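Side-chain contacts in PrgX (Enterococcus faecalis, PDB 2AWI), which serves as the receptor for the peptide sex pheromone cCF10 and probably binds DNA as a repressor in the control of conjugation: residues R40-S43 / V44-S48; D252-L255 / N256-I260; I117-A120 / H121-I125; D143-T146 / T147-I151. The protein carries 1 engineered substitution. All coordinates share one frame; numbering follows the deposited sequence.

Contact 1 (R40-S43 / V44-S48); sequences RPIS and VEELS
S43 and E46 tie the start of helix 44-54 to the loop that leads into it. The carboxylate oxygen E46 OE1 takes the backbone N-H of S43 in a short, nearly straight bond, with S43 N to E46 OE1 at 2.6 Å and an angle of 173°. It is met on its anti side, by a donor lying somewhat out of the carboxylate plane. The E46 chain can turn back this far because CG stands beside its own backbone N (chi1 -61°) and the rest runs extended. In return S43 OG accepts from E46 N, 3.0 Å away, although the exact place of OG is doubtful. This reciprocal exchange is a capping box, here closing the first turn of a helix in the helix-turn-helix region. Behind it the packing is tight: I42 CD1 lies 3.6 Å from L47 CB, the two chains crossing at about a right angle, and both residues rest on I4 and L8 of helix 4-14. The looser side is the partly exposed pair R40 and E46, where R40 NH2 reaches E46 OE2 at 3.4 Å in a weak salt bridge, guanidinium edge toward the oxygen and the planes 59° apart. E45, poorly ordered, turns instead to K49.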
ATOM      1  N   ARG A  40      21.272  46.342 -39.434  1.00 58.25           N
ATOM      2  CA  ARG A  40      21.360  47.474 -38.526  1.00 58.15           C
ATOM      3  C   ARG A  40      21.078  46.968 -37.122  1.00 57.36           C
ATOM      4  O   ARG A  40      19.996  46.450 -36.847  1.00 58.83           O
ATOM      5  CB  ARG A  40      20.349  48.561 -38.905  1.00 41.23           C
ATOM      6  CG  ARG A  40      20.533  49.865 -38.125  1.00 45.59           C
ATOM      7  CD  ARG A  40      19.333  50.184 -37.241  1.00 52.21           C
ATOM      8  NE  ARG A  40      19.636  51.222 -36.257  1.00 58.35           N
ATOM      9  CZ  ARG A  40      18.803  51.616 -35.296  1.00 57.93           C
ATOM     10  NH1 ARG A  40      19.168  52.563 -34.443  1.00 55.86           N
ATOM     11  NH2 ARG A  40      17.603  51.065 -35.185  1.00 58.96           N
ATOM     12  N   PRO A  41      22.055  47.099 -36.217  1.00 54.05           N
ATOM     13  CA  PRO A  41      21.868  46.639 -34.841  1.00 51.98           C
ATOM     14  C   PRO A  41      20.624  47.255 -34.206  1.00 51.16           C
ATOM     15  O   PRO A  41      20.304  48.421 -34.447  1.00 51.63           O
ATOM     16  CB  PRO A  41      23.152  47.093 -34.148  1.00 70.58           C
ATOM     17  CG  PRO A  41      24.162  47.053 -35.246  1.00 70.49           C
ATOM     18  CD  PRO A  41      23.403  47.667 -36.399  1.00 70.58           C
ATOM     19  N   ILE A  42      19.928  46.464 -33.401  1.00 42.09           N
ATOM     20  CA  ILE A  42      18.733  46.927 -32.724  1.00 40.32           C
ATOM     21  C   ILE A  42      19.043  47.035 -31.231  1.00 40.83           C
ATOM     22  O   ILE A  42      19.679  46.155 -30.652  1.00 40.32           O
ATOM     23  CB  ILE A  42      17.557  45.950 -32.979  1.00 31.12           C
ATOM     24  CG1 ILE A  42      16.321  46.385 -32.189  1.00 32.56           C
ATOM     25  CG2 ILE A  42      17.970  44.527 -32.614  1.00 29.61           C
ATOM     26  CD1 ILE A  42      15.086  45.549 -32.488  1.00 31.18           C
ATOM     27  N   SER A  43      18.620  48.128 -30.611  1.00 32.12           N
ATOM     28  CA  SER A  43      18.873  48.319 -29.195  1.00 32.97           C
ATOM     29  C   SER A  43      17.884  47.487 -28.377  1.00 33.08           C
ATOM     30  O   SER A  43      16.810  47.126 -28.862  1.00 33.63           O
ATOM     31  CB  SER A  43      18.725  49.791 -28.835  1.00 29.07           C
ATOM     32  OG  SER A  43      17.375  50.090 -28.551  1.00 31.53           O
ATOM     33  N   VAL A  44      18.254  47.180 -27.138  1.00 31.59           N
ATOM     34  CA  VAL A  44      17.397  46.387 -26.263  1.00 33.14           C
ATOM     35  C   VAL A  44      16.047  47.064 -26.049  1.00 35.19           C
ATOM     36  O   VAL A  44      15.007  46.409 -26.074  1.00 35.37           O
ATOM     37  CB  VAL A  44      18.058  46.149 -24.884  1.00 24.60           C
ATOM     38  CG1 VAL A  44      17.121  45.360 -23.983  1.00 20.05           C
ATOM     39  CG2 VAL A  44      19.353  45.393 -25.062  1.00 23.55           C
ATOM     40  N   GLU A  45      16.064  48.373 -25.837  1.00 34.84           N
ATOM     41  CA  GLU A  45      14.826  49.109 -25.628  1.00 37.91           C
ATOM     42  C   GLU A  45      13.941  49.043 -26.871  1.00 35.40           C
ATOM     43  O   GLU A  45      12.731  48.839 -26.763  1.00 37.70           O
ATOM     44  CB  GLU A  45      15.116  50.573 -25.274  1.00 92.49           C
ATOM     45  CG  GLU A  45      13.854  51.413 -25.103  1.00 98.33           C
ATOM     46  CD  GLU A  45      14.132  52.822 -24.610  1.00 98.61           C
ATOM     47  OE1 GLU A  45      14.621  52.972 -23.469  1.00 98.61           O
ATOM     48  OE2 GLU A  45      13.860  53.782 -25.362  1.00 98.61           O
ATOM     49  N   GLU A  46      14.544  49.214 -28.047  1.00 32.95           N
ATOM     50  CA  GLU A  46      13.794  49.163 -29.301  1.00 31.25           C
ATOM     51  C   GLU A  46      13.115  47.808 -29.460  1.00 30.66           C
ATOM     52  O   GLU A  46      11.928  47.732 -29.778  1.00 28.76           O
ATOM     53  CB  GLU A  46      14.722  49.415 -30.492  1.00 35.71           C
ATOM     54  CG  GLU A  46      15.394  50.775 -30.460  1.00 32.03           C
ATOM     55  CD  GLU A  46      16.467  50.935 -31.524  1.00 35.01           C
ATOM     56  OE1 GLU A  46      17.171  49.947 -31.824  1.00 44.06           O
ATOM     57  OE2 GLU A  46      16.626  52.054 -32.049  1.00 34.36           O
ATOM     58  N   LEU A  47      13.866  46.737 -29.230  1.00 35.85           N
ATOM     59  CA  LEU A  47      13.311  45.397 -29.353  1.00 35.28           C
ATOM     60  C   LEU A  47      12.179  45.210 -28.348  1.00 35.94           C
ATOM     61  O   LEU A  47      11.150  44.607 -28.659  1.00 39.25           O
ATOM     62  CB  LEU A  47      14.398  44.343 -29.135  1.00 31.04           C
ATOM     63  CG  LEU A  47      13.954  42.875 -29.157  1.00 35.30           C
ATOM     64  CD1 LEU A  47      13.176  42.569 -30.435  1.00 25.81           C
ATOM     65  CD2 LEU A  47      15.182  41.982 -29.044  1.00 38.95           C
ATOM     66  N   SER A  48      12.363  45.734 -27.141  1.00 24.27           N
ATOM     67  CA  SER A  48      11.330  45.624 -26.115  1.00 24.06           C
ATOM     68  C   SER A  48      10.075  46.373 -26.592  1.00 24.59           C
ATOM     69  O   SER A  48       8.951  45.928 -26.369  1.00 23.20           O
ATOM     70  CB  SER A  48      11.838  46.204 -24.790  1.00 31.61           C
ATOM     71  OG  SER A  48      10.854  46.092 -23.772  1.00 33.59           O
TER

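Contact 2 (D252-L255 / N256-I260); sequences DSYL and NAVNI
L255 O receives the N-H of N259 across one helical turn, and at 2.7 Å the bond from N259 N to L255 O is short. It is one of four successive i to i+4 backbone bonds. At the D252 end, N256 N bonds to D252 O at 2.8 Å, and the N256 amide lies close by, with its CG 3.1 Å from D252 O. The amide does not add a second bond there, since ND2 approaches D252 O at a poor angle; ND2 gives its hydrogen instead to Q241 OE1.

The apolar counterpart is Y254 with V258. V258 CG1 stands anti to the backbone N (chi1 -178°), which puts CG2 on the side of the preceding turn, where it sits 3.0 Å from Y254 O and 3.5 Å from Y254 CE1. The methyl meets the ring obliquely. Y254 is fixed at its far end by a hydrogen bond between Y254 OH and S284 OG and by an edge-to-face meeting with F245.

Other residues of the turn meet neighbouring subunits: N259 bonds to N259 of the second subunit, and L255 packs on L255 of the third. Helix 251-266 lies in the C-terminal TPR region and packs between helices 230-248 and 270-286. A257 packs on Y238 and I242 of helix 230-248, while Y254 and V258 rest on L280 of helix 270-286.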
ATOM      1  N   ASP A 252       7.324   6.030   9.351  1.00 39.29           N
ATOM      2  CA  ASP A 252       6.511   6.782   8.395  1.00 38.81           C
ATOM      3  C   ASP A 252       7.402   7.570   7.443  1.00 37.87           C
ATOM      4  O   ASP A 252       7.079   7.723   6.261  1.00 36.07           O
ATOM      5  CB  ASP A 252       5.555   7.751   9.100  1.00 31.17           C
ATOM      6  CG  ASP A 252       4.334   7.054   9.667  1.00 38.45           C
ATOM      7  OD1 ASP A 252       3.961   5.983   9.140  1.00 37.00           O
ATOM      8  OD2 ASP A 252       3.740   7.583  10.627  1.00 48.49           O
ATOM      9  N   SER A 253       8.524   8.069   7.957  1.00 38.97           N
ATOM     10  CA  SER A 253       9.449   8.824   7.125  1.00 40.10           C
ATOM     11  C   SER A 253      10.113   7.890   6.133  1.00 40.83           C
ATOM     12  O   SER A 253      10.434   8.287   5.009  1.00 41.30           O
ATOM     13  CB  SER A 253      10.523   9.498   7.980  1.00 38.20           C
ATOM     14  OG  SER A 253       9.971  10.551   8.748  1.00 42.46           O
ATOM     15  N   TYR A 254      10.319   6.645   6.546  1.00 33.72           N
ATOM     16  CA  TYR A 254      10.951   5.675   5.671  1.00 34.44           C
ATOM     17  C   TYR A 254       9.986   5.301   4.561  1.00 34.21           C
ATOM     18  O   TYR A 254      10.383   5.132   3.412  1.00 35.70           O
ATOM     19  CB  TYR A 254      11.359   4.427   6.450  1.00 35.85           C
ATOM     20  CG  TYR A 254      12.265   3.504   5.669  1.00 34.60           C
ATOM     21  CD1 TYR A 254      11.751   2.638   4.701  1.00 32.71           C
ATOM     22  CD2 TYR A 254      13.646   3.531   5.867  1.00 37.06           C
ATOM     23  CE1 TYR A 254      12.597   1.823   3.947  1.00 32.64           C
ATOM     24  CE2 TYR A 254      14.499   2.725   5.121  1.00 30.71           C
ATOM     25  CZ  TYR A 254      13.969   1.877   4.164  1.00 34.82           C
ATOM     26  OH  TYR A 254      14.820   1.106   3.419  1.00 34.10           O
ATOM     27  N   LEU A 255       8.714   5.173   4.917  1.00 37.40           N
ATOM     28  CA  LEU A 255       7.681   4.837   3.953  1.00 35.30           C
ATOM     29  C   LEU A 255       7.486   5.994   2.971  1.00 33.60           C
ATOM     30  O   LEU A 255       7.385   5.773   1.764  1.00 32.66           O
ATOM     31  CB  LEU A 255       6.368   4.535   4.676  1.00 42.34           C
ATOM     32  CG  LEU A 255       6.451   3.409   5.712  1.00 47.28           C
ATOM     33  CD1 LEU A 255       5.070   3.164   6.312  1.00 43.10           C
ATOM     34  CD2 LEU A 255       6.987   2.138   5.054  1.00 40.97           C
ATOM     35  N   ASN A 256       7.439   7.223   3.485  1.00 35.99           N
ATOM     36  CA  ASN A 256       7.272   8.391   2.626  1.00 34.34           C
ATOM     37  C   ASN A 256       8.369   8.397   1.560  1.00 36.22           C
ATOM     38  O   ASN A 256       8.099   8.592   0.375  1.00 34.63           O
ATOM     39  CB  ASN A 256       7.342   9.690   3.440  1.00 29.25           C
ATOM     40  CG  ASN A 256       6.123   9.903   4.335  1.00 28.67           C
ATOM     41  OD1 ASN A 256       5.036   9.398   4.060  1.00 26.37           O
ATOM     42  ND2 ASN A 256       6.298  10.678   5.399  1.00 35.54           N
ATOM     43  N   ALA A 257       9.607   8.169   1.992  1.00 31.55           N
ATOM     44  CA  ALA A 257      10.741   8.145   1.078  1.00 30.85           C
ATOM     45  C   ALA A 257      10.559   7.067   0.022  1.00 33.15           C
ATOM     46  O   ALA A 257      10.761   7.324  -1.164  1.00 35.47           O
ATOM     47  CB  ALA A 257      12.038   7.914   1.846  1.00 34.87           C
ATOM     48  N   VAL A 258      10.184   5.863   0.448  1.00 26.20           N
ATOM     49  CA  VAL A 258       9.982   4.761  -0.491  1.00 26.39           C
ATOM     50  C   VAL A 258       8.844   5.111  -1.452  1.00 28.31           C
ATOM     51  O   VAL A 258       8.906   4.827  -2.651  1.00 29.33           O
ATOM     52  CB  VAL A 258       9.624   3.434   0.245  1.00 37.62           C
ATOM     53  CG1 VAL A 258       9.469   2.295  -0.765  1.00 35.56           C
ATOM     54  CG2 VAL A 258      10.710   3.081   1.263  1.00 31.95           C
ATOM     55  N   ASN A 259       7.812   5.747  -0.917  1.00 34.59           N
ATOM     56  CA  ASN A 259       6.664   6.132  -1.713  1.00 33.99           C
ATOM     57  C   ASN A 259       7.045   7.174  -2.768  1.00 33.83           C
ATOM     58  O   ASN A 259       6.499   7.190  -3.879  1.00 31.26           O
ATOM     59  CB  ASN A 259       5.569   6.662  -0.796  1.00 34.75           C
ATOM     60  CG  ASN A 259       4.307   6.989  -1.541  1.00 43.67           C
ATOM     61  OD1 ASN A 259       3.925   6.289  -2.478  1.00 49.54           O
ATOM     62  ND2 ASN A 259       3.638   8.056  -1.123  1.00 55.63           N
ATOM     63  N   ILE A 260       7.993   8.039  -2.427  1.00 42.67           N
ATOM     64  CA  ILE A 260       8.436   9.044  -3.373  1.00 43.16           C
ATOM     65  C   ILE A 260       9.251   8.377  -4.485  1.00 45.53           C
ATOM     66  O   ILE A 260       9.106   8.724  -5.660  1.00 45.87           O
ATOM     67  CB  ILE A 260       9.249  10.139  -2.661  1.00 23.37           C
ATOM     68  CG1 ILE A 260       8.293  10.979  -1.802  1.00 22.83           C
ATOM     69  CG2 ILE A 260       9.990  11.008  -3.676  1.00 21.01           C
ATOM     70  CD1 ILE A 260       8.946  12.126  -1.087  1.00 20.91           C
TER

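Contact 3 (I117-A120 / H121-I125); sequences ISIA and HHYNI
I117 and H121 lie side by side and point the same way, one turn apart in the last stretch of helix 107-122, whose end has Schellman-like features: a six-to-one backbone bond, a left-handed residue at N124 (phi 42°) and an apolar pair across the turn. The I117 methyl CG2 sits over one face of the imidazole, 4.0 Å from the centroid of the H121 ring and 22° off its normal, shifted toward the rim near NE2. This is a CH-pi contact, made possible by CG2 standing anti to the I117 backbone N while CG of H121 leans back along the helix (chi1 -83°). I119 and Y123 meet differently. Their chains cross at a slant, and I119 CG2 touches Y123 CD2 at 4.0 Å. H122 CD2 covers part of one face of that tyrosine ring, 3.4 Å above its plane, and the ring is held at its far end by the bond from Y123 OH to F86 O. F92 of helix 92-102 covers I119, A120 and I125 together. Where the chain leaves the helix, I125 folds back on the last turn, its CB 3.7 Å from A120 CB, and I125 N bonds to A120 O at 2.7 Å.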
ATOM      1  N   ILE A 117      37.544  18.387 -16.172  1.00 54.67           N
ATOM      2  CA  ILE A 117      38.062  17.668 -15.014  1.00 54.16           C
ATOM      3  C   ILE A 117      37.138  16.509 -14.688  1.00 54.91           C
ATOM      4  O   ILE A 117      37.589  15.411 -14.368  1.00 55.12           O
ATOM      5  CB  ILE A 117      38.172  18.585 -13.780  1.00 42.11           C
ATOM      6  CG1 ILE A 117      39.182  19.698 -14.057  1.00 44.97           C
ATOM      7  CG2 ILE A 117      38.596  17.773 -12.556  1.00 38.79           C
ATOM      8  CD1 ILE A 117      40.577  19.198 -14.375  1.00 47.27           C
ATOM      9  N   SER A 118      35.838  16.764 -14.774  1.00 52.35           N
ATOM     10  CA  SER A 118      34.837  15.746 -14.498  1.00 52.37           C
ATOM     11  C   SER A 118      35.035  14.574 -15.453  1.00 52.88           C
ATOM     12  O   SER A 118      35.084  13.419 -15.033  1.00 54.21           O
ATOM     13  CB  SER A 118      33.440  16.334 -14.682  1.00 44.99           C
ATOM     14  OG  SER A 118      32.447  15.383 -14.353  1.00 46.80           O
ATOM     15  N   ILE A 119      35.146  14.884 -16.741  1.00 53.33           N
ATOM     16  CA  ILE A 119      35.346  13.867 -17.771  1.00 52.73           C
ATOM     17  C   ILE A 119      36.569  13.011 -17.454  1.00 55.46           C
ATOM     18  O   ILE A 119      36.494  11.783 -17.465  1.00 57.60           O
ATOM     19  CB  ILE A 119      35.529  14.518 -19.168  1.00 42.13           C
ATOM     20  CG1 ILE A 119      34.193  15.077 -19.669  1.00 34.21           C
ATOM     21  CG2 ILE A 119      36.079  13.503 -20.148  1.00 37.10           C
ATOM     22  CD1 ILE A 119      34.320  15.948 -20.900  1.00 34.78           C
ATOM     23  N   ALA A 120      37.691  13.669 -17.170  1.00 55.09           N
ATOM     24  CA  ALA A 120      38.941  12.983 -16.849  1.00 57.09           C
ATOM     25  C   ALA A 120      38.801  12.061 -15.640  1.00 59.46           C
ATOM     26  O   ALA A 120      39.292  10.933 -15.655  1.00 59.90           O
ATOM     27  CB  ALA A 120      40.043  14.003 -16.604  1.00 50.33           C
ATOM     28  N   HIS A 121      38.142  12.539 -14.589  1.00 72.01           N
ATOM     29  CA  HIS A 121      37.948  11.726 -13.393  1.00 73.95           C
ATOM     30  C   HIS A 121      37.172  10.465 -13.741  1.00 74.77           C
ATOM     31  O   HIS A 121      37.333   9.424 -13.100  1.00 75.66           O
ATOM     32  CB  HIS A 121      37.171  12.501 -12.319  1.00 56.42           C
ATOM     33  CG  HIS A 121      38.017  13.418 -11.491  1.00 60.33           C
ATOM     34  ND1 HIS A 121      37.570  13.974 -10.310  1.00 62.88           N
ATOM     35  CD2 HIS A 121      39.280  13.876 -11.667  1.00 58.53           C
ATOM     36  CE1 HIS A 121      38.522  14.732  -9.794  1.00 59.63           C
ATOM     37  NE2 HIS A 121      39.570  14.690 -10.598  1.00 59.07           N
ATOM     38  N   HIS A 122      36.331  10.570 -14.764  1.00 70.53           N
ATOM     39  CA  HIS A 122      35.497   9.458 -15.204  1.00 69.80           C
ATOM     40  C   HIS A 122      36.279   8.394 -15.970  1.00 68.99           C
ATOM     41  O   HIS A 122      36.340   7.238 -15.554  1.00 69.02           O
ATOM     42  CB  HIS A 122      34.352   9.990 -16.067  1.00 61.33           C
ATOM     43  CG  HIS A 122      33.298   8.971 -16.368  1.00 65.00           C
ATOM     44  ND1 HIS A 122      32.627   8.283 -15.379  1.00 65.63           N
ATOM     45  CD2 HIS A 122      32.793   8.530 -17.544  1.00 61.84           C
ATOM     46  CE1 HIS A 122      31.755   7.462 -15.934  1.00 62.96           C
ATOM     47  NE2 HIS A 122      31.835   7.592 -17.246  1.00 64.37           N
ATOM     48  N   TYR A 123      36.871   8.787 -17.092  1.00 63.88           N
ATOM     49  CA  TYR A 123      37.647   7.861 -17.908  1.00 62.80           C
ATOM     50  C   TYR A 123      39.067   7.723 -17.372  1.00 61.47           C
ATOM     51  O   TYR A 123      40.010   7.445 -18.116  1.00 61.64           O
ATOM     52  CB  TYR A 123      37.665   8.339 -19.359  1.00 76.24           C
ATOM     53  CG  TYR A 123      36.285   8.407 -19.966  1.00 77.38           C
ATOM     54  CD1 TYR A 123      35.434   7.303 -19.926  1.00 79.28           C
ATOM     55  CD2 TYR A 123      35.823   9.573 -20.572  1.00 79.07           C
ATOM     56  CE1 TYR A 123      34.158   7.354 -20.471  1.00 78.32           C
ATOM     57  CE2 TYR A 123      34.545   9.638 -21.122  1.00 80.19           C
ATOM     58  CZ  TYR A 123      33.719   8.523 -21.067  1.00 78.98           C
ATOM     59  OH  TYR A 123      32.452   8.572 -21.601  1.00 75.90           O
ATOM     60  N   ASN A 124      39.194   7.922 -16.064  1.00 56.86           N
ATOM     61  CA  ASN A 124      40.464   7.828 -15.358  1.00 58.41           C
ATOM     62  C   ASN A 124      41.643   8.457 -16.093  1.00 57.70           C
ATOM     63  O   ASN A 124      42.715   7.859 -16.195  1.00 56.06           O
ATOM     64  CB  ASN A 124      40.779   6.366 -15.035  1.00 81.88           C
ATOM     65  CG  ASN A 124      41.124   6.155 -13.575  1.00 81.88           C
ATOM     66  OD1 ASN A 124      40.283   6.344 -12.695  1.00 81.88           O
ATOM     67  ND2 ASN A 124      42.367   5.769 -13.307  1.00 81.88           N
ATOM     68  N   ILE A 125      41.444   9.665 -16.610  1.00 56.30           N
ATOM     69  CA  ILE A 125      42.516  10.362 -17.304  1.00 56.32           C
ATOM     70  C   ILE A 125      43.305  11.154 -16.261  1.00 56.97           C
ATOM     71  O   ILE A 125      42.744  11.623 -15.271  1.00 56.30           O
ATOM     72  CB  ILE A 125      41.964  11.323 -18.384  1.00 54.85           C
ATOM     73  CG1 ILE A 125      41.164  10.526 -19.420  1.00 55.91           C
ATOM     74  CG2 ILE A 125      43.111  12.059 -19.069  1.00 53.58           C
ATOM     75  CD1 ILE A 125      40.708  11.333 -20.624  1.00 57.56           C
TER

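Contact 4 (D143-T146 / T147-I151); sequences DKRT and TFFGI
R145 curls forward to bond the carbonyl of T147, in a loop of the C-terminal TPR region that joins helix 128-142 to helix 150-159 and ends at F149, the N-cap of the latter. R145 NH2 lies 2.7 Å from T147 O; it approaches in the carbonyl plane, but T147 O is tilted out of the guanidinium plane and the N-H to O angle is only 132°. Bends at chi2 and chi3, both near -60°, bring the group round to this place. Two rings line the same arginine. F149 crosses it at a slant, its plane 21° from that of the guanidinium, with CE1 3.0 Å from R145 NH2. F148 meets the base of the arginine side chain: its CE2 touches R145 CB at 3.7 Å, and its CD2 sits over the rim of one guanidinium face.

In the next shell D152 of the new helix forms a salt bridge to R145 NH2 and also accepts from F149 N, so a single carboxylate oxygen, OD2, positions both partners. Farther out, the helix-turn-helix region of the second subunit arrives. E14 of that subunit serves the loop with both its oxygens, OE2 bridging to R145 NE and OE1 bonded to T146 OG1.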
ATOM      1  N   ASP A 143      37.971  35.096  -3.415  1.00 51.74           N
ATOM      2  CA  ASP A 143      38.475  35.852  -2.265  1.00 52.79           C
ATOM      3  C   ASP A 143      37.920  37.272  -2.086  1.00 51.58           C
ATOM      4  O   ASP A 143      37.866  37.778  -0.967  1.00 51.26           O
ATOM      5  CB  ASP A 143      40.007  35.922  -2.309  1.00 67.66           C
ATOM      6  CG  ASP A 143      40.668  34.777  -1.561  1.00 73.43           C
ATOM      7  OD1 ASP A 143      41.917  34.703  -1.555  1.00 81.67           O
ATOM      8  OD2 ASP A 143      39.939  33.953  -0.971  1.00 81.37           O
ATOM      9  N   LYS A 144      37.497  37.912  -3.171  1.00 39.28           N
ATOM     10  CA  LYS A 144      36.996  39.282  -3.082  1.00 38.36           C
ATOM     11  C   LYS A 144      35.500  39.462  -3.311  1.00 36.84           C
ATOM     12  O   LYS A 144      34.988  40.566  -3.161  1.00 35.75           O
ATOM     13  CB  LYS A 144      37.727  40.166  -4.091  1.00 41.44           C
ATOM     14  CG  LYS A 144      39.227  39.990  -4.125  1.00 48.13           C
ATOM     15  CD  LYS A 144      39.822  40.775  -5.288  1.00 56.40           C
ATOM     16  CE  LYS A 144      41.288  40.434  -5.510  1.00 53.65           C
ATOM     17  NZ  LYS A 144      41.845  41.167  -6.681  1.00 58.81           N
ATOM     18  N   ARG A 145      34.805  38.388  -3.672  1.00 36.29           N
ATOM     19  CA  ARG A 145      33.374  38.445  -3.964  1.00 32.12           C
ATOM     20  C   ARG A 145      32.441  38.906  -2.843  1.00 32.67           C
ATOM     21  O   ARG A 145      32.725  38.698  -1.664  1.00 31.23           O
ATOM     22  CB  ARG A 145      32.924  37.080  -4.483  1.00 26.84           C
ATOM     23  CG  ARG A 145      33.698  36.617  -5.720  1.00 23.07           C
ATOM     24  CD  ARG A 145      33.517  37.611  -6.868  1.00 17.93           C
ATOM     25  NE  ARG A 145      32.118  37.693  -7.286  1.00 23.55           N
ATOM     26  CZ  ARG A 145      31.494  36.772  -8.019  1.00 24.18           C
ATOM     27  NH1 ARG A 145      32.142  35.686  -8.440  1.00 14.56           N
ATOM     28  NH2 ARG A 145      30.209  36.928  -8.311  1.00 29.45           N
ATOM     29  N   THR A 146      31.326  39.539  -3.226  1.00 35.20           N
ATOM     30  CA  THR A 146      30.317  40.021  -2.273  1.00 36.30           C
ATOM     31  C   THR A 146      28.906  39.613  -2.726  1.00 35.60           C
ATOM     32  O   THR A 146      27.996  39.467  -1.912  1.00 37.55           O
ATOM     33  CB  THR A 146      30.351  41.575  -2.101  1.00 34.11           C
ATOM     34  OG1 THR A 146      29.793  42.213  -3.257  1.00 31.33           O
ATOM     35  CG2 THR A 146      31.783  42.064  -1.900  1.00 31.46           C
ATOM     36  N   THR A 147      28.728  39.448  -4.032  1.00 35.91           N
ATOM     37  CA  THR A 147      27.446  39.036  -4.605  1.00 36.51           C
ATOM     38  C   THR A 147      27.730  37.976  -5.648  1.00 35.40           C
ATOM     39  O   THR A 147      28.719  38.061  -6.373  1.00 37.84           O
ATOM     40  CB  THR A 147      26.692  40.204  -5.287  1.00 38.93           C
ATOM     41  OG1 THR A 147      27.603  40.977  -6.077  1.00 36.17           O
ATOM     42  CG2 THR A 147      26.028  41.080  -4.257  1.00 40.06           C
ATOM     43  N   PHE A 148      26.860  36.980  -5.730  1.00 32.31           N
ATOM     44  CA  PHE A 148      27.072  35.900  -6.677  1.00 30.60           C
ATOM     45  C   PHE A 148      25.991  35.815  -7.736  1.00 30.58           C
ATOM     46  O   PHE A 148      24.874  36.287  -7.536  1.00 32.58           O
ATOM     47  CB  PHE A 148      27.204  34.590  -5.911  1.00 32.32           C
ATOM     48  CG  PHE A 148      28.198  34.662  -4.795  1.00 34.55           C
ATOM     49  CD1 PHE A 148      27.859  35.265  -3.583  1.00 28.13           C
ATOM     50  CD2 PHE A 148      29.501  34.201  -4.975  1.00 34.87           C
ATOM     51  CE1 PHE A 148      28.800  35.414  -2.566  1.00 36.00           C
ATOM     52  CE2 PHE A 148      30.457  34.344  -3.962  1.00 31.31           C
ATOM     53  CZ  PHE A 148      30.101  34.954  -2.753  1.00 25.09           C
ATOM     54  N   PHE A 149      26.343  35.223  -8.871  1.00 34.95           N
ATOM     55  CA  PHE A 149      25.419  35.093  -9.988  1.00 36.13           C
ATOM     56  C   PHE A 149      25.135  33.631 -10.320  1.00 34.22           C
ATOM     57  O   PHE A 149      25.743  32.727  -9.749  1.00 35.45           O
ATOM     58  CB  PHE A 149      25.987  35.820 -11.215  1.00 33.84           C
ATOM     59  CG  PHE A 149      26.566  37.178 -10.900  1.00 37.39           C
ATOM     60  CD1 PHE A 149      27.893  37.307 -10.492  1.00 37.12           C
ATOM     61  CD2 PHE A 149      25.771  38.324 -10.967  1.00 37.60           C
ATOM     62  CE1 PHE A 149      28.422  38.554 -10.152  1.00 29.88           C
ATOM     63  CE2 PHE A 149      26.287  39.586 -10.628  1.00 34.40           C
ATOM     64  CZ  PHE A 149      27.614  39.699 -10.219  1.00 30.28           C
ATOM     65  N   GLY A 150      24.205  33.412 -11.245  1.00 31.16           N
ATOM     66  CA  GLY A 150      23.851  32.066 -11.647  1.00 25.48           C
ATOM     67  C   GLY A 150      25.063  31.200 -11.935  1.00 28.88           C
ATOM     68  O   GLY A 150      25.188  30.092 -11.410  1.00 29.68           O
ATOM     69  N   ILE A 151      25.974  31.706 -12.754  1.00 17.04           N
ATOM     70  CA  ILE A 151      27.160  30.939 -13.114  1.00 18.72           C
ATOM     71  C   ILE A 151      28.004  30.545 -11.888  1.00 21.89           C
ATOM     72  O   ILE A 151      28.736  29.546 -11.923  1.00 22.73           O
ATOM     73  CB  ILE A 151      28.020  31.719 -14.131  1.00 29.53           C
ATOM     74  CG1 ILE A 151      29.209  30.873 -14.580  1.00 30.77           C
ATOM     75  CG2 ILE A 151      28.484  33.023 -13.512  1.00 21.69           C
ATOM     76  CD1 ILE A 151      28.825  29.559 -15.228  1.00 32.18           C
TER

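In the fold
All four contacts are local, yet each takes its chemistry from its place. Contacts 1 and 4 both lead from a loop into a helix, one in the helix-turn-helix region and the other in the TPR region. A glutamate closes the first, whereas an arginine bonded to the loop backbone marks the second. Contact 3 handles the opposite event, a helix ending, with a backbone bond and apolar and CH-pi contacts, and contact 2 lies wholly within one helix. Contact 4 is a surface contact; the others are partly buried. Contacts 1, 2 and 4 touch the second subunit, while contact 3 meets no other chain. Contacts 1 and 2 lie on opposite sides of the chain's centre, their centres 53 Å apart.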